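Local coordinates for antifreeze protein (Uncultured bacterium, PDB 6EIO) that binds ice, probably through two of its faces, and is thereby thought to act as an antifreeze, at residues 56-61 with 76-81; 37-42 with 85-90; 193-198 with 211-216. All blocks are in the same frame, centred on the assembly; numbering follows the deposited sequence.

Contact 1: residues 56-61 with 76-81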
loop_
_atom_site.group_PDB
_atom_site.type_symbol
_atom_site.label_atom_id
_atom_site.label_comp_id
_atom_site.label_asym_id
_atom_site.label_seq_id
_atom_site.Cartn_x
_atom_site.Cartn_y
_atom_site.Cartn_z
ATOM N N LEU A 56 2.673 7.446 12.512
ATOM C CA LEU A 56 3.847 6.639 12.191
ATOM C C LEU A 56 4.050 5.646 13.330
ATOM O O LEU A 56 4.159 6.062 14.490
ATOM C CB LEU A 56 5.081 7.543 12.031
ATOM C CG LEU A 56 6.453 6.889 11.866
ATOM C CD1 LEU A 56 6.522 5.954 10.669
ATOM C CD2 LEU A 56 7.540 7.943 11.753
ATOM N N GLY A 57 4.093 4.356 13.010
ATOM C CA GLY A 57 4.207 3.317 14.015
ATOM C C GLY A 57 5.408 2.416 13.801
ATOM O O GLY A 57 5.801 2.129 12.664
ATOM N N LEU A 58 5.951 1.912 14.911
ATOM C CA LEU A 58 7.048 0.952 14.897
ATOM C C LEU A 58 6.876 0.026 16.090
ATOM O O LEU A 58 6.764 0.488 17.226
ATOM C CB LEU A 58 8.401 1.669 14.966
ATOM C CG LEU A 58 9.615 0.756 15.080
ATOM C CD1 LEU A 58 9.803 -0.121 13.843
ATOM C CD2 LEU A 58 10.860 1.590 15.341
ATOM N N SER A 59 6.876 -1.281 15.825
ATOM C CA SER A 59 6.824 -2.287 16.878
ATOM C C SER A 59 7.093 -3.617 16.206
ATOM O O SER A 59 6.508 -3.868 15.150
ATOM C CB SER A 59 5.435 -2.309 17.512
ATOM O OG SER A 59 5.302 -3.434 18.365
ATOM N N PRO A 60 7.929 -4.505 16.772
ATOM C CA PRO A 60 8.576 -4.414 18.086
ATOM C C PRO A 60 9.935 -3.711 18.070
ATOM O O PRO A 60 10.557 -3.590 19.127
ATOM C CB PRO A 60 8.760 -5.885 18.456
ATOM C CG PRO A 60 9.002 -6.539 17.125
ATOM C CD PRO A 60 8.103 -5.837 16.164
ATOM N N GLY A 61 10.414 -3.282 16.908
ATOM C CA GLY A 61 11.675 -2.569 16.829
ATOM C C GLY A 61 11.631 -1.230 17.549
ATOM O O GLY A 61 10.574 -0.735 17.937
ATOM N N LEU A 76 3.831 9.848 16.575
ATOM C CA LEU A 76 4.792 8.756 16.579
ATOM C C LEU A 76 4.434 7.760 17.679
ATOM O O LEU A 76 4.364 8.118 18.863
ATOM C CB LEU A 76 6.189 9.318 16.820
ATOM C CG LEU A 76 7.320 8.298 16.897
ATOM C CD1 LEU A 76 7.416 7.463 15.627
ATOM C CD2 LEU A 76 8.644 9.011 17.164
ATOM N N HIS A 77 4.268 6.494 17.298
ATOM C CA HIS A 77 3.866 5.418 18.197
ATOM C C HIS A 77 4.895 4.294 18.098
ATOM O O HIS A 77 4.903 3.555 17.109
ATOM C CB HIS A 77 2.494 4.898 17.782
ATOM C CG HIS A 77 1.378 5.863 18.013
ATOM N ND1 HIS A 77 0.901 6.129 19.275
ATOM C CD2 HIS A 77 0.617 6.606 17.168
ATOM C CE1 HIS A 77 -0.091 7.000 19.197
ATOM N NE2 HIS A 77 -0.296 7.303 17.931
ATOM N N ILE A 78 5.757 4.181 19.110
ATOM C CA ILE A 78 6.803 3.162 19.149
ATOM C C ILE A 78 6.547 2.269 20.354
ATOM O O ILE A 78 6.624 2.712 21.505
ATOM C CB ILE A 78 8.218 3.747 19.218
ATOM C CG1 ILE A 78 8.487 4.677 18.040
ATOM C CG2 ILE A 78 9.230 2.610 19.258
ATOM C CD1 ILE A 78 9.833 5.369 18.102
ATOM N N ASN A 79 6.215 1.007 20.093
ATOM C CA ASN A 79 6.065 0.012 21.155
ATOM C C ASN A 79 5.099 0.466 22.241
ATOM O O ASN A 79 5.265 0.148 23.415
ATOM C CB ASN A 79 7.421 -0.401 21.730
ATOM C CG ASN A 79 8.231 -1.146 20.712
ATOM O OD1 ASN A 79 7.671 -1.968 19.974
ATOM N ND2 ASN A 79 9.517 -0.844 20.606
ATOM N N ASP A 80 4.063 1.172 21.845
ATOM C CA ASP A 80 3.031 1.623 22.752
ATOM C C ASP A 80 1.728 0.878 22.465
ATOM O O ASP A 80 1.652 -0.014 21.615
ATOM C CB ASP A 80 2.923 3.147 22.691
ATOM C CG ASP A 80 2.326 3.666 21.396
ATOM O OD1 ASP A 80 2.218 2.897 20.421
ATOM O OD2 ASP A 80 1.958 4.876 21.375
ATOM N N ALA A 81 0.681 1.222 23.197
ATOM C CA ALA A 81 -0.544 0.458 23.077
ATOM C C ALA A 81 -1.071 0.465 21.636
ATOM O O ALA A 81 -1.473 -0.577 21.089
ATOM C CB ALA A 81 -1.578 1.042 24.032
#
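Leu-56 and His-77 open a ladder between two parallel strands whose axes run 4.7 Å apart. His-77 N gives its hydrogen to Leu-56 O at 2.8 Å. His-77 O accepts from Leu-58 N at 2.9 Å, and Leu-58 O in turn takes Asn-79 N at 3.0 Å. The backbone of Gly-57, between the first two of these bonds, pairs the other way, with Val-38 and Ala-40 of strand 36-40. Past the strands the Asn-79 side chain takes over. Its CG is anti to the carbonyl carbon (chi1 -67°), which swings the amide over the turn at residues 59-61, where a cis peptide bond precedes Pro-60. ND2 is shared between two carbonyls, Gly-61 O at 2.9 Å and, at longer range, Pro-60 O at 3.3 Å; it sits above both carbonyl planes, and both bonds are bent. OD1 lies beside Ser-59 OG, but that hydroxyl has its hydrogen bond with Asn-84 OD1 in the following helix. The His-77 ring is held by Asp-80: ND1 donates to the syn lone pair of OD2 at 2.7 Å, almost straight (171°) and in the ring plane. The other carboxylate oxygen, OD1, caps Ala-83 N, so one aspartate serves both the imidazole and the start of helix 81-99. On the opposite face of the strands Leu-56 and Leu-76 lie side by side, CD2 to CD1 at 3.9 Å, and with Leu-58 and Ile-78 they pack on Ile-64. Parallel strands in register, with leucine beside leucine, are typical of the coils of a parallel beta-helix; the helix that starts just after the outermost strand and runs alongside fits the ice-binding-like fold.

Contact 2: residues 37-42 with 85-90; sequences AVIAGS and QAKLDI
No aromatic ring or other flat side chain meets its counterpart here: Ile-39 touches Ala-86, Lys-87 and Ile-90 through methyl and methylene groups alone. The flat groups nearby belong to Gln-85 and Asp-89, one turn apart on the helix. Gln-85 NE2 donates to Asp-89 OD1 at 3.0 Å within its own amide plane but meets the carboxylate from 40° above that plane, and Asp-89 OD2 is taken by Ser-32 OG. Across the contact, Ile-39 divides its branches. CD1 reaches Ala-86 CB at 3.7 Å, while CG2 meets Lys-87 CD at 3.6 Å and Ile-90 CD1 at 4.1 Å. This is the ice-binding-like beta-helix with its long helix packed along one side; strand 38-40 and helix 85-90 cross at right angles, their axes 9.7 Å apart. Lys-87 runs antiparallel to the Ile-39 side chain and kinks at each bond from CB-CG to CD-CE, which curls its aliphatic part over CG2 and brings NZ to 3.8 Å from Gly-41 CA. There the ammonium donates to Arg-215 O and Ser-59 O, two carbonyls from the turns beyond neighbouring strands. Ile-39 and Ile-90 both also rest on Leu-213.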
loop_
_atom_site.group_PDB
_atom_site.type_symbol
_atom_site.label_atom_id
_atom_site.label_comp_id
_atom_site.label_asym_id
_atom_site.label_seq_id
_atom_site.Cartn_x
_atom_site.Cartn_y
_atom_site.Cartn_z
ATOM N N ALA A 37 -0.235 6.392 8.407
ATOM C CA ALA A 37 0.320 6.415 7.057
ATOM C C ALA A 37 1.433 5.388 6.866
ATOM O O ALA A 37 1.606 4.884 5.744
ATOM C CB ALA A 37 0.839 7.812 6.731
ATOM N N VAL A 38 2.215 5.119 7.916
ATOM C CA VAL A 38 3.388 4.257 7.829
ATOM C C VAL A 38 3.486 3.443 9.109
ATOM O O VAL A 38 3.380 4.011 10.203
ATOM C CB VAL A 38 4.675 5.090 7.641
ATOM C CG1 VAL A 38 5.904 4.171 7.640
ATOM C CG2 VAL A 38 4.624 5.907 6.350
ATOM N N ILE A 39 3.702 2.134 8.975
ATOM C CA ILE A 39 4.015 1.249 10.094
ATOM C C ILE A 39 5.159 0.345 9.662
ATOM O O ILE A 39 5.164 -0.141 8.528
ATOM C CB ILE A 39 2.815 0.349 10.504
ATOM C CG1 ILE A 39 1.659 1.202 11.010
ATOM C CG2 ILE A 39 3.250 -0.711 11.513
ATOM C CD1 ILE A 39 0.411 0.430 11.399
ATOM N N ALA A 40 6.109 0.107 10.566
ATOM C CA ALA A 40 7.170 -0.859 10.345
ATOM C C ALA A 40 7.287 -1.796 11.538
ATOM O O ALA A 40 6.756 -1.540 12.625
ATOM C CB ALA A 40 8.508 -0.151 10.095
ATOM N N GLY A 41 8.042 -2.872 11.329
ATOM C CA GLY A 41 8.326 -3.839 12.372
ATOM C C GLY A 41 9.720 -3.716 12.960
ATOM O O GLY A 41 9.874 -3.604 14.177
ATOM N N SER A 42 10.746 -3.753 12.117
ATOM C CA SER A 42 12.102 -3.835 12.632
ATOM C C SER A 42 12.742 -2.471 12.865
ATOM O O SER A 42 13.419 -2.283 13.882
ATOM C CB SER A 42 12.964 -4.696 11.699
ATOM O OG SER A 42 12.996 -4.154 10.393
ATOM N N GLN A 85 -1.169 -2.820 19.023
ATOM C CA GLN A 85 -2.427 -3.312 18.474
ATOM C C GLN A 85 -2.424 -3.205 16.950
ATOM O O GLN A 85 -2.949 -4.084 16.250
ATOM C CB GLN A 85 -3.627 -2.568 19.067
ATOM C CG GLN A 85 -4.952 -3.189 18.654
ATOM C CD GLN A 85 -5.117 -4.596 19.166
ATOM O OE1 GLN A 85 -4.933 -4.843 20.357
ATOM N NE2 GLN A 85 -5.471 -5.522 18.290
ATOM N N ALA A 86 -1.827 -2.141 16.414
ATOM C CA ALA A 86 -1.800 -1.981 14.967
ATOM C C ALA A 86 -1.013 -3.106 14.305
ATOM O O ALA A 86 -1.383 -3.548 13.216
ATOM C CB ALA A 86 -1.241 -0.612 14.597
ATOM N N LYS A 87 0.055 -3.597 14.936
ATOM C CA LYS A 87 0.765 -4.747 14.352
ATOM C C LYS A 87 -0.128 -5.974 14.296
ATOM O O LYS A 87 -0.146 -6.694 13.289
ATOM C CB LYS A 87 2.044 -5.088 15.116
ATOM C CG LYS A 87 3.092 -3.988 15.165
ATOM C CD LYS A 87 3.482 -3.401 13.823
ATOM C CE LYS A 87 3.976 -4.439 12.800
ATOM N NZ LYS A 87 5.016 -5.366 13.370
ATOM N N LEU A 88 -0.871 -6.242 15.374
ATOM C CA LEU A 88 -1.807 -7.367 15.362
ATOM C C LEU A 88 -2.829 -7.184 14.254
ATOM O O LEU A 88 -3.201 -8.137 13.558
ATOM C CB LEU A 88 -2.523 -7.476 16.719
ATOM C CG LEU A 88 -1.626 -7.793 17.914
ATOM C CD1 LEU A 88 -2.407 -7.640 19.212
ATOM C CD2 LEU A 88 -1.043 -9.196 17.802
ATOM N N ASP A 89 -3.300 -5.948 14.085
ATOM C CA ASP A 89 -4.363 -5.684 13.124
ATOM C C ASP A 89 -3.857 -5.724 11.682
ATOM O O ASP A 89 -4.620 -6.126 10.784
ATOM C CB ASP A 89 -5.062 -4.362 13.470
ATOM C CG ASP A 89 -5.811 -4.437 14.792
ATOM O OD1 ASP A 89 -5.964 -5.533 15.370
ATOM O OD2 ASP A 89 -6.264 -3.365 15.240
ATOM N N ILE A 90 -2.593 -5.369 11.435
ATOM C CA ILE A 90 -2.067 -5.536 10.083
ATOM C C ILE A 90 -1.768 -6.997 9.777
ATOM O O ILE A 90 -1.893 -7.408 8.617
ATOM C CB ILE A 90 -0.933 -4.567 9.678
ATOM C CG1 ILE A 90 0.378 -4.850 10.369
ATOM C CG2 ILE A 90 -1.392 -3.129 9.851
ATOM C CD1 ILE A 90 1.535 -4.035 9.796
#

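Contact 3: residues 193-198 with 211-216; sequences TVIALE and RALARN. With SO4 (sulfate ion), chain F.
Arg-211 wraps round the hydroxyl of Thr-193, its partner on the adjoining parallel strand. CB starts 4.1 Å from Thr-193 OG1, and CG and CD, in a chain extended as far as NE, stay about as close as they pass it. NE is hydrogen-bonded elsewhere. A turn about the NE-CD bond (chi4 77°) then brings NH1 back to Thr-193 OG1 at 2.8 Å; the oxygen lies at the guanidinium edge, in its plane, though the N-H points at it with a bend (134°). At the far tip NH2 donates to Asn-34 O. With an alanine here, Thr-193 OG1 and Asn-34 O would probably both lose a charged donor, and a gap is likely to open beside the hydroxyl. The other branch of Thr-193, CG2, crosses Leu-213 CD1 at 3.8 Å on the same buried face. Beneath these side chains the backbone ladder runs unbroken from Val-194 N bound to Arg-211 O at 2.9 Å through to Arg-215 N on Ala-196 O, and Asn-216 N on Leu-197 O carries it past the strand ends. There Leu-197 CD1 sits over one face of the Arg-215 guanidinium, 3.5 Å above its plane, displaced toward the rim beside NH1. At the edge of that guanidinium, in its plane, NH2 donates to O3 of a sulfate, probably from the crystallisation liquor, at 2.8 Å, nearly straight (171°), while Tyr-94 of helix 81-99 adds a cation-pi contact. Parallel strands in register, Val-194 beside Ala-212 and Ala-196 beside Ala-214 on the face away from Arg-211, typify successive coils of a beta-helix.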
loop_
_atom_site.group_PDB
_atom_site.type_symbol
_atom_site.label_atom_id
_atom_site.label_comp_id
_atom_site.label_asym_id
_atom_site.label_seq_id
_atom_site.Cartn_x
_atom_site.Cartn_y
_atom_site.Cartn_z
ATOM N N THR A 193 -3.223 0.894 -0.027
ATOM C CA THR A 193 -2.652 0.343 1.191
ATOM C C THR A 193 -1.760 -0.830 0.825
ATOM O O THR A 193 -2.247 -1.837 0.299
ATOM C CB THR A 193 -3.768 -0.070 2.155
ATOM O OG1 THR A 193 -4.453 1.088 2.604
ATOM C CG2 THR A 193 -3.206 -0.789 3.365
ATOM N N VAL A 194 -0.471 -0.687 1.096
ATOM C CA VAL A 194 0.529 -1.724 0.835
ATOM C C VAL A 194 0.797 -2.439 2.157
ATOM O O VAL A 194 1.231 -1.801 3.118
ATOM C CB VAL A 194 1.825 -1.109 0.270
ATOM C CG1 VAL A 194 2.852 -2.200 0.030
ATOM C CG2 VAL A 194 1.535 -0.332 -1.005
ATOM N N ILE A 195 0.521 -3.739 2.209
ATOM C CA ILE A 195 0.761 -4.537 3.403
ATOM C C ILE A 195 1.792 -5.587 3.032
ATOM O O ILE A 195 1.468 -6.539 2.313
ATOM C CB ILE A 195 -0.501 -5.192 3.968
ATOM C CG1 ILE A 195 -1.699 -4.243 3.954
ATOM C CG2 ILE A 195 -0.191 -5.690 5.375
ATOM C CD1 ILE A 195 -2.973 -4.872 4.467
ATOM N N ALA A 196 3.028 -5.392 3.483
ATOM C CA ALA A 196 4.135 -6.265 3.128
ATOM C C ALA A 196 4.538 -7.116 4.323
ATOM O O ALA A 196 4.574 -6.640 5.468
ATOM C CB ALA A 196 5.351 -5.479 2.662
ATOM N N LEU A 197 4.890 -8.376 4.059
ATOM C CA LEU A 197 5.386 -9.220 5.136
ATOM C C LEU A 197 6.716 -8.708 5.667
ATOM O O LEU A 197 6.970 -8.751 6.883
ATOM C CB LEU A 197 5.536 -10.655 4.630
ATOM C CG LEU A 197 5.966 -11.677 5.690
ATOM C CD1 LEU A 197 4.921 -11.784 6.796
ATOM C CD2 LEU A 197 6.201 -13.019 5.050
ATOM N N GLU A 198 7.590 -8.277 4.756
ATOM C CA GLU A 198 8.957 -7.913 5.094
ATOM C C GLU A 198 9.114 -6.391 5.079
ATOM O O GLU A 198 8.655 -5.738 6.020
ATOM C CB GLU A 198 9.958 -8.686 4.219
ATOM C CG GLU A 198 9.901 -10.200 4.485
ATOM C CD GLU A 198 10.387 -10.627 5.885
ATOM O OE1 GLU A 198 10.948 -9.793 6.640
ATOM O OE2 GLU A 198 10.214 -11.820 6.215
ATOM N N ARG A 211 -1.115 3.879 2.445
ATOM C CA ARG A 211 -0.403 3.485 3.655
ATOM C C ARG A 211 0.692 2.517 3.267
ATOM O O ARG A 211 0.501 1.668 2.387
ATOM C CB ARG A 211 -1.306 2.763 4.662
ATOM C CG ARG A 211 -2.519 3.560 5.059
ATOM C CD ARG A 211 -3.357 2.778 6.055
ATOM N NE ARG A 211 -4.571 3.506 6.390
ATOM C CZ ARG A 211 -5.633 3.569 5.602
ATOM N NH1 ARG A 211 -5.642 2.922 4.429
ATOM N NH2 ARG A 211 -6.702 4.260 5.985
ATOM N N ALA A 212 1.812 2.602 3.983
ATOM C CA ALA A 212 2.922 1.659 3.840
ATOM C C ALA A 212 3.035 0.906 5.156
ATOM O O ALA A 212 3.513 1.463 6.142
ATOM C CB ALA A 212 4.210 2.393 3.513
ATOM N N LEU A 213 2.575 -0.350 5.157
ATOM C CA LEU A 213 2.433 -1.147 6.378
ATOM C C LEU A 213 3.332 -2.381 6.239
ATOM O O LEU A 213 2.972 -3.341 5.548
ATOM C CB LEU A 213 0.967 -1.539 6.587
ATOM C CG LEU A 213 -0.031 -0.381 6.531
ATOM C CD1 LEU A 213 -1.451 -0.886 6.702
ATOM C CD2 LEU A 213 0.272 0.719 7.559
ATOM N N ALA A 214 4.499 -2.337 6.876
ATOM C CA ALA A 214 5.449 -3.432 6.846
ATOM C C ALA A 214 5.345 -4.203 8.158
ATOM O O ALA A 214 5.454 -3.630 9.243
ATOM C CB ALA A 214 6.867 -2.903 6.653
ATOM N N ARG A 215 5.127 -5.508 8.049
ATOM C CA ARG A 215 4.922 -6.323 9.237
ATOM C C ARG A 215 6.225 -6.601 9.976
ATOM O O ARG A 215 6.371 -6.251 11.153
ATOM C CB ARG A 215 4.229 -7.634 8.880
ATOM C CG ARG A 215 2.766 -7.438 8.490
ATOM C CD ARG A 215 2.074 -8.763 8.174
ATOM N NE ARG A 215 2.222 -9.706 9.286
ATOM C CZ ARG A 215 2.059 -11.014 9.205
ATOM N NH1 ARG A 215 1.658 -11.551 8.070
ATOM N NH2 ARG A 215 2.301 -11.773 10.265
ATOM N N ASN A 216 7.169 -7.273 9.313
ATOM C CA ASN A 216 8.328 -7.774 10.035
ATOM C C ASN A 216 9.616 -7.042 9.725
ATOM O O ASN A 216 10.559 -7.120 10.518
ATOM C CB ASN A 216 8.468 -9.278 9.809
ATOM C CG ASN A 216 7.290 -10.027 10.384
ATOM O OD1 ASN A 216 6.676 -9.598 11.374
ATOM N ND2 ASN A 216 6.942 -11.135 9.764
HETATM S S SO4 F . 0.964 -15.195 11.371
HETATM O O1 SO4 F . 1.312 -16.613 11.464
HETATM O O2 SO4 F . -0.467 -15.059 11.089
HETATM O O3 SO4 F . 1.771 -14.556 10.335
HETATM O O4 SO4 F . 1.264 -14.570 12.662
#

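The three contacts lie along one ladder of parallel strands, whose order is 76-78, 55-58, 36-40, 207-214, 193-196. The centres of contacts 1 and 2 are about 8 Å apart, as are those of contacts 2 and 3; contacts 1 and 3 are about 14 Å apart and do not touch. Along the chain contact 1 is nested in the loop closed by contact 2, and contact 3 follows. Strand 36-40, from early in the chain, is thus inserted between strand 55-58 and the late strand 207-214, while helix 81-99, which follows strand 76-78, runs back beside the ladder. Early and late parts of the chain thereby form one continuous beta-helix, the scaffold presumably presenting the ice-binding faces.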